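PDB 3Q2K: oxidoreductase, which probably oxidises the sugar of UDP-GlcNAcA with an NAD cofactor, a step toward 2,3-diacetamido-2,3-dideoxy-D-mannuronic acid. Local coordinates for residues A50-G53 against D54-E57; T127-E130 against D131-M135; G284-A287 against V288-I291; D304-R307 against E308-E312; Q347-A350 against L351-I355. All blocks are in the same frame, centred on the assembly; numbering follows the deposited sequence.

Interaction 1 (A50-G53 against D54-E57)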
loop_
_atom_site.group_PDB
_atom_site.type_symbol
_atom_site.label_atom_id
_atom_site.label_comp_id
_atom_site.label_asym_id
_atom_site.label_seq_id
_atom_site.Cartn_x
_atom_site.Cartn_y
_atom_site.Cartn_z
ATOM N N ALA C 50 -41.792 -29.351 18.159
ATOM C CA ALA C 50 -42.638 -30.424 18.671
ATOM C C ALA C 50 -42.141 -30.868 20.041
ATOM O O ALA C 50 -42.904 -31.357 20.870
ATOM C CB ALA C 50 -42.652 -31.599 17.701
ATOM N N GLN C 51 -40.856 -30.676 20.311
ATOM C CA GLN C 51 -40.351 -31.027 21.629
ATOM C C GLN C 51 -40.804 -29.985 22.652
ATOM O O GLN C 51 -40.572 -30.146 23.847
ATOM C CB GLN C 51 -38.829 -31.155 21.575
ATOM C CG GLN C 51 -38.303 -32.350 22.346
ATOM C CD GLN C 51 -37.263 -33.116 21.558
ATOM O OE1 GLN C 51 -36.091 -33.087 21.920
ATOM N NE2 GLN C 51 -37.666 -33.775 20.476
ATOM N N HIS C 52 -41.473 -28.924 22.211
ATOM C CA HIS C 52 -42.049 -27.971 23.154
ATOM C C HIS C 52 -43.541 -27.805 22.895
ATOM O O HIS C 52 -44.082 -26.719 23.111
ATOM C CB HIS C 52 -41.366 -26.608 23.034
ATOM C CG HIS C 52 -39.914 -26.629 23.396
ATOM N ND1 HIS C 52 -39.447 -26.221 24.626
ATOM C CD2 HIS C 52 -38.826 -27.020 22.692
ATOM C CE1 HIS C 52 -38.135 -26.372 24.669
ATOM N NE2 HIS C 52 -37.732 -26.854 23.507
ATOM N N GLY C 53 -44.172 -28.886 22.447
ATOM C CA GLY C 53 -45.589 -28.920 22.098
ATOM C C GLY C 53 -46.525 -28.165 23.026
ATOM O O GLY C 53 -47.597 -27.719 22.614
ATOM N N ASP C 54 -46.107 -27.987 24.276
ATOM C CA ASP C 54 -46.915 -27.283 25.268
ATOM C C ASP C 54 -46.800 -25.761 25.213
ATOM O O ASP C 54 -47.721 -25.028 25.580
ATOM C CB ASP C 54 -46.581 -27.798 26.670
ATOM C CG ASP C 54 -45.402 -28.747 26.662
ATOM O OD1 ASP C 54 -44.969 -29.141 27.766
ATOM O OD2 ASP C 54 -44.934 -29.089 25.554
ATOM N N ARG C 55 -45.666 -25.265 24.730
ATOM C CA ARG C 55 -45.515 -23.818 24.644
ATOM C C ARG C 55 -45.576 -23.282 23.216
ATOM O O ARG C 55 -45.784 -22.096 22.956
ATOM C CB ARG C 55 -44.276 -23.383 25.427
ATOM C CG ARG C 55 -44.440 -23.731 26.900
ATOM C CD ARG C 55 -43.296 -23.210 27.748
ATOM N NE ARG C 55 -42.066 -23.757 27.192
ATOM C CZ ARG C 55 -40.887 -23.155 27.286
ATOM N NH1 ARG C 55 -39.825 -23.712 26.721
ATOM N NH2 ARG C 55 -40.794 -21.999 27.929
ATOM N N ALA C 56 -45.449 -24.195 22.262
ATOM C CA ALA C 56 -45.343 -23.750 20.884
ATOM C C ALA C 56 -45.982 -24.808 20.001
ATOM O O ALA C 56 -46.041 -25.994 20.336
ATOM C CB ALA C 56 -43.877 -23.562 20.501
ATOM N N GLU C 57 -46.426 -24.335 18.843
ATOM C CA GLU C 57 -46.809 -25.269 17.799
ATOM C C GLU C 57 -46.500 -24.705 16.421
ATOM O O GLU C 57 -46.520 -23.487 16.227
ATOM C CB GLU C 57 -48.320 -25.496 17.852
ATOM C CG GLU C 57 -49.156 -24.237 18.069
ATOM C CD GLU C 57 -50.652 -24.507 18.103
ATOM O OE1 GLU C 57 -51.434 -23.609 17.718
ATOM O OE2 GLU C 57 -51.026 -25.632 18.504
#
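His52 and Arg55 meet across the tight turn that leads from helix 42-50 into strand 56-62, a helix-to-strand connection of the NAD-binding Rossmann fold. Main-chain hydrogen bonds close the turn, and they converge on one acceptor. Arg55 N lies 2.7 Å from His52 O, and Ala56 N lies 3.0 Å from His52 O. The two N-H groups come from opposite faces of the carbonyl plane, so a single oxygen takes up two successive peptides. A CA-H...O contact lies beside them: Gly53 CA is 3.4 Å from Ala56 O.

In the side-chain hydrogen bond, the ring and guanidinium run alongside each other, their planes 43° apart. Arg55 bends at its third torsion (chi3 -57°), which brings NH1 back to the ring. An arginine suits this place because its several N-H groups can serve several partners: NH1 also makes a salt bridge with Asp326, and NH2 bonds to Asn330, both on helix 321-333. His52 NE2 is bonded to Pro322 O, which is consistent with a neutral ring that keeps ND1 as an acceptor. The small Ala56 packs on Ile31 and Phe33 of the adjacent strand 31-36. Between ring and guanidinium, Arg55 NH1 stands 3.3 Å from His52 ND1, close to the guanidinium plane but 28° out of the imidazole plane.

Interaction 2 (T127-E130 against D131-M135)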
loop_
_atom_site.group_PDB
_atom_site.type_symbol
_atom_site.label_atom_id
_atom_site.label_comp_id
_atom_site.label_asym_id
_atom_site.label_seq_id
_atom_site.Cartn_x
_atom_site.Cartn_y
_atom_site.Cartn_z
ATOM N N THR C 127 -25.035 -13.730 3.684
ATOM C CA THR C 127 -23.744 -14.021 3.074
ATOM C C THR C 127 -23.056 -12.692 2.736
ATOM O O THR C 127 -21.878 -12.658 2.378
ATOM C CB THR C 127 -23.953 -14.832 1.776
ATOM O OG1 THR C 127 -24.911 -14.112 0.997
ATOM C CG2 THR C 127 -24.594 -16.191 2.029
ATOM N N ARG C 128 -23.782 -11.580 2.815
ATOM C CA ARG C 128 -23.184 -10.272 2.553
ATOM C C ARG C 128 -23.320 -9.306 3.717
ATOM O O ARG C 128 -24.375 -9.242 4.351
ATOM C CB ARG C 128 -23.800 -9.672 1.286
ATOM C CG ARG C 128 -23.373 -10.470 0.062
ATOM C CD ARG C 128 -24.420 -10.406 -1.035
ATOM N NE ARG C 128 -23.885 -10.986 -2.263
ATOM C CZ ARG C 128 -24.364 -10.784 -3.489
ATOM N NH1 ARG C 128 -25.417 -10.021 -3.735
ATOM N NH2 ARG C 128 -23.785 -11.352 -4.536
ATOM N N TRP C 129 -22.251 -8.575 4.014
ATOM C CA TRP C 129 -22.304 -7.677 5.164
ATOM C C TRP C 129 -23.505 -6.730 5.131
ATOM O O TRP C 129 -24.304 -6.645 6.062
ATOM C CB TRP C 129 -20.983 -6.920 5.298
ATOM C CG TRP C 129 -20.899 -5.881 6.368
ATOM C CD1 TRP C 129 -20.631 -4.551 6.174
ATOM C CD2 TRP C 129 -21.084 -6.050 7.779
ATOM N NE1 TRP C 129 -20.641 -3.888 7.381
ATOM C CE2 TRP C 129 -20.935 -4.780 8.377
ATOM C CE3 TRP C 129 -21.400 -7.141 8.593
ATOM C CZ2 TRP C 129 -21.044 -4.573 9.755
ATOM C CZ3 TRP C 129 -21.480 -6.944 9.970
ATOM C CH2 TRP C 129 -21.319 -5.664 10.538
ATOM N N GLU C 130 -23.700 -6.055 4.007
ATOM C CA GLU C 130 -24.727 -5.021 3.896
ATOM C C GLU C 130 -26.101 -5.661 4.052
ATOM O O GLU C 130 -27.001 -5.043 4.606
ATOM C CB GLU C 130 -24.660 -4.297 2.541
ATOM C CG GLU C 130 -23.589 -3.215 2.461
ATOM C CD GLU C 130 -23.644 -2.236 3.624
ATOM O OE1 GLU C 130 -24.759 -1.914 4.081
ATOM O OE2 GLU C 130 -22.589 -1.779 4.113
ATOM N N ASP C 131 -26.269 -6.913 3.640
ATOM C CA ASP C 131 -27.609 -7.496 3.662
ATOM C C ASP C 131 -27.890 -7.777 5.128
ATOM O O ASP C 131 -29.011 -7.612 5.613
ATOM C CB ASP C 131 -27.739 -8.805 2.874
ATOM C CG ASP C 131 -27.523 -8.621 1.380
ATOM O OD1 ASP C 131 -27.522 -7.460 0.933
ATOM O OD2 ASP C 131 -27.338 -9.600 0.625
ATOM N N GLY C 132 -26.877 -8.256 5.837
ATOM C CA GLY C 132 -27.082 -8.531 7.256
ATOM C C GLY C 132 -27.392 -7.269 8.054
ATOM O O GLY C 132 -28.261 -7.309 8.925
ATOM N N LYS C 133 -26.703 -6.155 7.803
ATOM C CA LYS C 133 -27.124 -4.876 8.376
ATOM C C LYS C 133 -28.570 -4.478 8.062
ATOM O O LYS C 133 -29.305 -3.999 8.929
ATOM C CB LYS C 133 -26.163 -3.735 8.033
ATOM C CG LYS C 133 -24.822 -3.823 8.770
ATOM C CD LYS C 133 -23.947 -2.582 8.615
ATOM C CE LYS C 133 -23.701 -2.372 7.131
ATOM N NZ LYS C 133 -22.558 -1.490 6.774
ATOM N N ARG C 134 -28.991 -4.654 6.816
ATOM C CA ARG C 134 -30.342 -4.292 6.405
ATOM C C ARG C 134 -31.377 -5.175 7.097
ATOM O O ARG C 134 -32.405 -4.653 7.527
ATOM C CB ARG C 134 -30.476 -4.450 4.895
ATOM C CG ARG C 134 -30.825 -3.180 4.152
ATOM C CD ARG C 134 -31.248 -3.607 2.758
ATOM N NE ARG C 134 -30.237 -4.447 2.119
ATOM C CZ ARG C 134 -29.053 -4.043 1.659
ATOM N NH1 ARG C 134 -28.219 -4.912 1.101
ATOM N NH2 ARG C 134 -28.668 -2.777 1.752
ATOM N N MET C 135 -31.117 -6.474 7.232
ATOM C CA MET C 135 -31.999 -7.363 8.002
ATOM C C MET C 135 -32.194 -6.748 9.383
ATOM O O MET C 135 -33.331 -6.513 9.790
ATOM C CB MET C 135 -31.372 -8.735 8.294
ATOM C CG MET C 135 -31.069 -9.644 7.128
ATOM S SD MET C 135 -30.183 -10.993 7.925
ATOM C CE MET C 135 -31.533 -11.832 8.754
HETATM O O HOH W 1 -26.678 -12.101 1.946
#
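Trp129 and Lys133, one turn apart at the start of helix 129-142, cross at a slant, with the aliphatic part of the lysine lying over one face of the indole. Lys133 CD sits 3.3 Å above the ring plane, toward the rim, and Lys133 CG makes a CH-pi contact 4.2 Å from the centroid of the Trp129 six-membered ring. Trp129 CG is anti to its own nitrogen (chi1 176°), which carries the indole under the lysine chain; its NE1 is bonded to Asp370 O at the C-terminus of the chain.

Beyond the ring, Lys133 bends at chi3 (-58°) and brings its ammonium to Glu130. Lys133 NZ is 2.7 Å from Glu130 OE2, a salt bridge on the syn side but tilted 33° out of the carboxylate plane.

On another side of the helix, the Arg134 guanidinium lies with one face over the Glu130 carbonyl, Glu130 O being 3.7 Å above its plane. Its edge is turned to Asp131 in a salt bridge, Arg134 NH1 lying 2.6 Å from Asp131 OD1. The other carboxylate oxygen, Asp131 OD2, takes a bond from a water (2.9 Å) that also accepts from Thr127 N, and it touches the alkyl chain of Arg128, the N-cap residue.

In these opening turns of the helix of a Rossmann beta-alpha-beta unit, both acids have a basic partner, and Asp131 near the helix N-terminus is probably stabilised further as an anion by the helix dipole.

Interaction 3 (G284-A287 against V288-I291)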
loop_
_atom_site.group_PDB
_atom_site.type_symbol
_atom_site.label_atom_id
_atom_site.label_comp_id
_atom_site.label_asym_id
_atom_site.label_seq_id
_atom_site.Cartn_x
_atom_site.Cartn_y
_atom_site.Cartn_z
ATOM N N GLY C 284 -12.020 -30.490 22.525
ATOM C CA GLY C 284 -11.954 -31.293 21.310
ATOM C C GLY C 284 -13.210 -32.047 20.936
ATOM O O GLY C 284 -14.326 -31.641 21.270
ATOM N N GLY C 285 -12.990 -33.169 20.260
ATOM C CA GLY C 285 -14.083 -33.925 19.678
ATOM C C GLY C 285 -14.240 -33.521 18.228
ATOM O O GLY C 285 -13.472 -32.707 17.714
ATOM N N VAL C 286 -15.232 -34.092 17.553
ATOM C CA VAL C 286 -15.579 -33.624 16.216
ATOM C C VAL C 286 -16.277 -32.266 16.171
ATOM O O VAL C 286 -16.303 -31.611 15.123
ATOM C CB VAL C 286 -16.356 -34.689 15.415
ATOM C CG1 VAL C 286 -15.519 -35.957 15.334
ATOM C CG2 VAL C 286 -17.712 -34.963 16.035
ATOM N N ALA C 287 -16.800 -31.854 17.324
ATOM C CA ALA C 287 -17.667 -30.678 17.425
ATOM C C ALA C 287 -17.676 -30.025 18.805
ATOM O O ALA C 287 -18.732 -29.854 19.402
ATOM C CB ALA C 287 -19.086 -30.972 16.945
ATOM N N VAL C 288 -16.501 -29.711 19.341
ATOM C CA VAL C 288 -16.345 -29.010 20.610
ATOM C C VAL C 288 -17.298 -29.668 21.592
ATOM O O VAL C 288 -18.033 -28.981 22.287
ATOM C CB VAL C 288 -16.525 -27.472 20.556
ATOM C CG1 VAL C 288 -15.284 -26.789 19.947
ATOM C CG2 VAL C 288 -17.802 -27.087 19.815
ATOM N N ASN C 289 -17.239 -30.992 21.666
ATOM C CA ASN C 289 -18.211 -31.751 22.440
ATOM C C ASN C 289 -17.516 -32.532 23.550
ATOM O O ASN C 289 -18.157 -33.248 24.315
ATOM C CB ASN C 289 -18.913 -32.753 21.525
ATOM C CG ASN C 289 -17.920 -33.533 20.686
ATOM O OD1 ASN C 289 -17.402 -33.039 19.686
ATOM N ND2 ASN C 289 -17.624 -34.751 21.117
ATOM N N ARG C 290 -16.199 -32.386 23.643
ATOM C CA ARG C 290 -15.477 -33.132 24.655
ATOM C C ARG C 290 -14.274 -32.367 25.183
ATOM O O ARG C 290 -13.287 -32.149 24.481
ATOM C CB ARG C 290 -14.978 -34.474 24.114
ATOM C CG ARG C 290 -14.004 -35.098 25.101
ATOM C CD ARG C 290 -13.475 -36.452 24.659
ATOM N NE ARG C 290 -12.265 -36.197 23.887
ATOM C CZ ARG C 290 -12.193 -36.426 22.582
ATOM N NH1 ARG C 290 -13.247 -36.960 21.979
ATOM N NH2 ARG C 290 -11.082 -36.149 21.917
ATOM N N ILE C 291 -14.356 -32.007 26.456
ATOM C CA ILE C 291 -13.300 -31.196 27.045
ATOM C C ILE C 291 -12.123 -32.116 27.328
ATOM O O ILE C 291 -12.258 -33.031 28.137
ATOM C CB ILE C 291 -13.808 -30.598 28.366
ATOM C CG1 ILE C 291 -14.848 -29.515 28.085
ATOM C CG2 ILE C 291 -12.695 -30.029 29.235
ATOM C CD1 ILE C 291 -15.405 -28.956 29.374
HETATM O O HOH W 2 -16.146 -36.695 19.126
#
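Gly284 O is gripped by two consecutive backbone N-H groups, those of Asn289 and Arg290, in a classic beta bulge that lies at the end of the hairpin between strands 279-284 and 290-296. Asn289 N is 3.0 Å from Gly284 O in a fairly direct approach, whereas Arg290 N, 3.1 Å from Gly284 O, comes from well above the carbonyl plane. Gly284 N returns a bond to Arg290 O, completing an antiparallel hydrogen-bonded pair.

Asn289 ties up the inside of the loop. With chi1 at 48° its amide folds back over the turn, where Asn289 OD1 takes a bond from Ala287 N at 2.7 Å. Asn289 ND2 and Val286 N both donate to one water, so an amide, which can accept and donate at once, fits well here. Gly285 also suits its place: its backbone angles favour glycine, and the space a side chain would enter is held by Asn289 OD1. Val288 has a left-handed main-chain conformation, which helps to turn the chain.

The Arg290 guanidinium lays one face over the peptide nitrogen of Gly285, while its NE is salt-bridged to Asp292. The side chain of Ala287 is about 6 Å from the bound UDP-sugar. Around the turn, Val288 leans on Tyr212 of helix 210-220 and Leu158 of helix 156-166, while Arg290 and Ile291 of the strand meet Asn310 of helix 306-315, and Ile291 also meets Ile306.

Interaction 4 (D304-R307 against E308-E312)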
loop_
_atom_site.group_PDB
_atom_site.type_symbol
_atom_site.label_atom_id
_atom_site.label_comp_id
_atom_site.label_asym_id
_atom_site.label_seq_id
_atom_site.Cartn_x
_atom_site.Cartn_y
_atom_site.Cartn_z
ATOM N N ASP C 304 -15.547 -30.099 38.806
ATOM C CA ASP C 304 -16.129 -31.433 38.895
ATOM C C ASP C 304 -17.224 -31.721 37.876
ATOM O O ASP C 304 -17.836 -32.786 37.931
ATOM C CB ASP C 304 -16.688 -31.696 40.293
ATOM C CG ASP C 304 -15.659 -31.456 41.378
ATOM O OD1 ASP C 304 -14.529 -31.971 41.239
ATOM O OD2 ASP C 304 -15.993 -30.742 42.349
ATOM N N LYS C 305 -17.482 -30.816 36.938
ATOM C CA LYS C 305 -18.697 -30.927 36.138
ATOM C C LYS C 305 -18.403 -31.367 34.706
ATOM O O LYS C 305 -19.284 -31.376 33.842
ATOM C CB LYS C 305 -19.419 -29.577 36.109
ATOM C CG LYS C 305 -20.184 -29.195 37.367
ATOM C CD LYS C 305 -21.267 -28.173 37.028
ATOM C CE LYS C 305 -21.595 -27.235 38.183
ATOM N NZ LYS C 305 -21.467 -27.905 39.510
ATOM N N ILE C 306 -17.143 -31.718 34.468
ATOM C CA ILE C 306 -16.641 -31.891 33.106
ATOM C C ILE C 306 -17.104 -33.136 32.364
ATOM O O ILE C 306 -17.535 -33.085 31.207
ATOM C CB ILE C 306 -15.109 -31.973 33.049
ATOM C CG1 ILE C 306 -14.525 -30.698 33.662
ATOM C CG2 ILE C 306 -14.704 -32.250 31.600
ATOM C CD1 ILE C 306 -13.045 -30.769 33.948
ATOM N N ARG C 307 -16.952 -34.260 33.057
ATOM C CA ARG C 307 -17.264 -35.532 32.408
ATOM C C ARG C 307 -18.754 -35.465 32.104
ATOM O O ARG C 307 -19.223 -35.789 31.012
ATOM C CB ARG C 307 -16.870 -36.764 33.231
ATOM C CG ARG C 307 -16.364 -37.895 32.341
ATOM C CD ARG C 307 -16.098 -39.239 33.009
ATOM N NE ARG C 307 -17.076 -40.256 32.628
ATOM C CZ ARG C 307 -17.997 -40.746 33.453
ATOM N NH1 ARG C 307 -18.876 -41.656 33.047
ATOM N NH2 ARG C 307 -18.036 -40.317 34.707
ATOM N N GLU C 308 -19.499 -34.952 33.077
ATOM C CA GLU C 308 -20.931 -34.807 32.878
ATOM C C GLU C 308 -21.202 -33.826 31.735
ATOM O O GLU C 308 -22.143 -34.008 30.969
ATOM C CB GLU C 308 -21.572 -34.431 34.219
ATOM C CG GLU C 308 -22.755 -33.469 34.168
ATOM C CD GLU C 308 -23.378 -33.242 35.534
ATOM O OE1 GLU C 308 -23.195 -32.165 36.145
ATOM O OE2 GLU C 308 -24.048 -34.190 35.998
ATOM N N ALA C 309 -20.417 -32.769 31.558
ATOM C CA ALA C 309 -20.751 -31.850 30.471
ATOM C C ALA C 309 -20.432 -32.469 29.100
ATOM O O ALA C 309 -21.170 -32.326 28.118
ATOM C CB ALA C 309 -20.006 -30.538 30.669
ATOM N N ASN C 310 -19.314 -33.187 29.038
ATOM C CA ASN C 310 -18.923 -33.923 27.836
ATOM C C ASN C 310 -20.045 -34.882 27.460
ATOM O O ASN C 310 -20.476 -34.946 26.303
ATOM C CB ASN C 310 -17.641 -34.733 28.074
ATOM C CG ASN C 310 -16.436 -33.862 28.359
ATOM O OD1 ASN C 310 -15.352 -34.317 28.740
ATOM N ND2 ASN C 310 -16.666 -32.558 28.290
ATOM N N TYR C 311 -20.520 -35.644 28.442
ATOM C CA TYR C 311 -21.462 -36.694 28.061
ATOM C C TYR C 311 -22.719 -36.025 27.518
ATOM O O TYR C 311 -23.281 -36.437 26.504
ATOM C CB TYR C 311 -21.806 -37.694 29.168
ATOM C CG TYR C 311 -22.947 -38.580 28.721
ATOM C CD1 TYR C 311 -24.265 -38.228 28.988
ATOM C CD2 TYR C 311 -22.712 -39.728 27.971
ATOM C CE1 TYR C 311 -25.314 -39.020 28.555
ATOM C CE2 TYR C 311 -23.757 -40.529 27.537
ATOM C CZ TYR C 311 -25.053 -40.164 27.830
ATOM O OH TYR C 311 -26.103 -40.946 27.402
ATOM N N GLU C 312 -23.144 -34.973 28.210
ATOM C CA GLU C 312 -24.294 -34.211 27.743
ATOM C C GLU C 312 -24.139 -33.581 26.360
ATOM O O GLU C 312 -25.010 -33.754 25.509
ATOM C CB GLU C 312 -24.673 -33.164 28.789
ATOM C CG GLU C 312 -25.758 -32.242 28.279
ATOM C CD GLU C 312 -26.108 -31.170 29.291
ATOM O OE1 GLU C 312 -26.835 -30.242 28.877
ATOM O OE2 GLU C 312 -25.658 -31.244 30.456
#
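The carboxamide of Asn310 has Ile306 O over one face, 3.2 Å from Asn310 CG, and the methyl Ile306 CG2 comes in at a slant on that same side. The two side chains, one turn apart on helix 306-315, run alongside each other in the same direction. Ile306 CG2 touches the amide at both heteroatoms, 3.6 Å from Asn310 OD1 and slightly farther from ND2. The first torsion of Asn310 (chi1 -64°) places CG beside its own nitrogen and so back toward the preceding turn, where the flat amide can settle over the carbonyl. Tyr311 reaches the earlier turn through its CB, beside Arg307 O.

Beneath the side chains runs the start of an alpha helix. Asn310 N is 2.8 Å from Ile306 O in a nearly straight bond (172° at the hydrogen). Tyr311 N follows at 2.9 Å from Arg307 O, and Ala309 N is 2.9 Å from Lys305 O, so at this N-cap the lysine contributes its carbonyl. Residue types follow the surroundings: the branched, apolar Ile306 meets a hydrophobic strand, and the small Ala309 is buried where a second helix comes close.

In the C-terminal alpha/beta domain this helix follows strand 290-296. Ile306 rests on Ile291 and Trp294 of that strand, and Asn310 on Arg290 and Ile291, whereas Ala309 fits against Ala156 and Leu160 of helix 156-166.

Interaction 5 (Q347-A350 against L351-I355)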
loop_
_atom_site.group_PDB
_atom_site.type_symbol
_atom_site.label_atom_id
_atom_site.label_comp_id
_atom_site.label_asym_id
_atom_site.label_seq_id
_atom_site.Cartn_x
_atom_site.Cartn_y
_atom_site.Cartn_z
ATOM N N GLN C 347 -22.010 -10.031 14.694
ATOM C CA GLN C 347 -20.656 -10.103 15.213
ATOM C C GLN C 347 -19.923 -11.158 14.385
ATOM O O GLN C 347 -18.847 -10.922 13.840
ATOM C CB GLN C 347 -20.683 -10.503 16.689
ATOM C CG GLN C 347 -19.900 -9.614 17.624
ATOM C CD GLN C 347 -20.279 -8.148 17.517
ATOM O OE1 GLN C 347 -20.259 -7.442 18.520
ATOM N NE2 GLN C 347 -20.611 -7.674 16.321
ATOM N N SER C 348 -20.481 -12.351 14.226
ATOM C CA SER C 348 -19.756 -13.336 13.425
ATOM C C SER C 348 -19.858 -13.033 11.919
ATOM O O SER C 348 -18.937 -13.317 11.155
ATOM C CB SER C 348 -20.343 -14.700 13.778
ATOM O OG SER C 348 -21.595 -14.775 13.118
ATOM N N LEU C 349 -20.951 -12.427 11.457
ATOM C CA LEU C 349 -21.011 -12.049 10.043
ATOM C C LEU C 349 -19.872 -11.083 9.722
ATOM O O LEU C 349 -19.286 -11.149 8.647
ATOM C CB LEU C 349 -22.333 -11.372 9.670
ATOM C CG LEU C 349 -22.453 -11.009 8.183
ATOM C CD1 LEU C 349 -22.155 -12.230 7.319
ATOM C CD2 LEU C 349 -23.863 -10.525 7.809
ATOM N N ALA C 350 -19.594 -10.160 10.636
ATOM C CA ALA C 350 -18.481 -9.230 10.480
ATOM C C ALA C 350 -17.097 -9.872 10.394
ATOM O O ALA C 350 -16.328 -9.492 9.514
ATOM C CB ALA C 350 -18.522 -8.141 11.554
ATOM N N LEU C 351 -16.752 -10.809 11.275
ATOM C CA LEU C 351 -15.555 -11.622 11.078
ATOM C C LEU C 351 -15.508 -12.419 9.773
ATOM O O LEU C 351 -14.454 -12.525 9.145
ATOM C CB LEU C 351 -15.438 -12.646 12.205
ATOM C CG LEU C 351 -14.967 -12.048 13.526
ATOM C CD1 LEU C 351 -15.010 -13.135 14.581
ATOM C CD2 LEU C 351 -13.536 -11.595 13.287
ATOM N N LEU C 352 -16.617 -13.030 9.370
ATOM C CA LEU C 352 -16.576 -13.791 8.124
ATOM C C LEU C 352 -16.294 -12.774 7.039
ATOM O O LEU C 352 -15.552 -13.086 6.108
ATOM C CB LEU C 352 -17.910 -14.484 7.787
ATOM C CG LEU C 352 -18.383 -15.445 8.877
ATOM C CD1 LEU C 352 -19.827 -15.864 8.624
ATOM C CD2 LEU C 352 -17.444 -16.644 8.946
ATOM N N THR C 353 -16.944 -11.615 7.104
ATOM C CA THR C 353 -16.745 -10.636 6.034
ATOM C C THR C 353 -15.267 -10.241 6.011
ATOM O O THR C 353 -14.611 -10.188 4.968
ATOM C CB THR C 353 -17.629 -9.379 6.221
ATOM O OG1 THR C 353 -19.003 -9.768 6.252
ATOM C CG2 THR C 353 -17.499 -8.411 5.045
ATOM N N ALA C 354 -14.716 -9.992 7.195
ATOM C CA ALA C 354 -13.320 -9.569 7.297
ATOM C C ALA C 354 -12.388 -10.662 6.765
ATOM O O ALA C 354 -11.474 -10.426 5.965
ATOM C CB ALA C 354 -12.989 -9.218 8.771
ATOM N N ILE C 355 -12.636 -11.893 7.208
ATOM C CA ILE C 355 -11.904 -13.029 6.644
ATOM C C ILE C 355 -12.030 -13.177 5.124
ATOM O O ILE C 355 -11.021 -13.394 4.460
ATOM C CB ILE C 355 -12.361 -14.333 7.271
ATOM C CG1 ILE C 355 -11.820 -14.384 8.703
ATOM C CG2 ILE C 355 -11.907 -15.524 6.413
ATOM C CD1 ILE C 355 -12.490 -15.517 9.415
#
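Residues 347-355 form regular turns in the middle of helix 342-361, where each N-H bonds to the carbonyl four residues back: Leu352 N is 2.9 Å from Ser348 O and Ala354 N is 2.9 Å from Ala350 O, while Leu351 N to Gln347 O is weak.

The carbonyl of Leu349 is gripped twice by one residue. Thr353 N lies 2.8 Å from Leu349 O, and the hydroxyl Thr353 OG1 also donates to Leu349 O at 2.8 Å. The two donors come from opposite faces of the carbonyl plane, the hydroxyl well above it. Thr353 can do this because chi1 of -59° sets OG1 beside its own nitrogen and turns it back to the previous turn. Threonine thus satisfies its hydroxyl inside the helix. Leu349 crosses over this group, its CG and CD1 lying loosely near the hydroxyl oxygen.

Leu352 folds its branch against the helix itself, with Leu352 CG only 3.2 Å from Ser348 O. Small residues at 350 and 354 let Trp129 and Val226, respectively, come close to the helix.

The leucines fill the faces turned to other elements of the subunit: Leu351 and Leu352 meet Val213 of helix 210-220, and Leu351 also meets Val223 and Val226 of strand 223-231. Gln347 packs on Glu238 of a second subunit, and Leu349, Ala350 and Thr353 receive Trp129 of helix 129-142.

How the interactions relate
Two pairs of contacts touch. Interactions 2 and 5 (centres 11 Å apart) join the Rossmann fold to the C-terminal domain: Trp129 CZ3 is 3.6 Å from Ala350 CB, and Leu349 CD2 is 3.8 Å from Gly132 CA. Interactions 3 and 4 (centres 12 Å apart) pack a strand on the helix that follows it, Ile291 CB being 3.7 Å from Ile306 CG2. Interaction 1 stands apart, its nearest atoms about 12 Å from interaction 4, at the surface near the other domain's helix 321-333. Of the ligand distances, the shortest is from the side chain of Ala287 in interaction 3 to the UDP-sugar, about 6 Å. The side chain of Leu352 is about 10 Å from the bound NADH, and that of Asp131 about 13 Å.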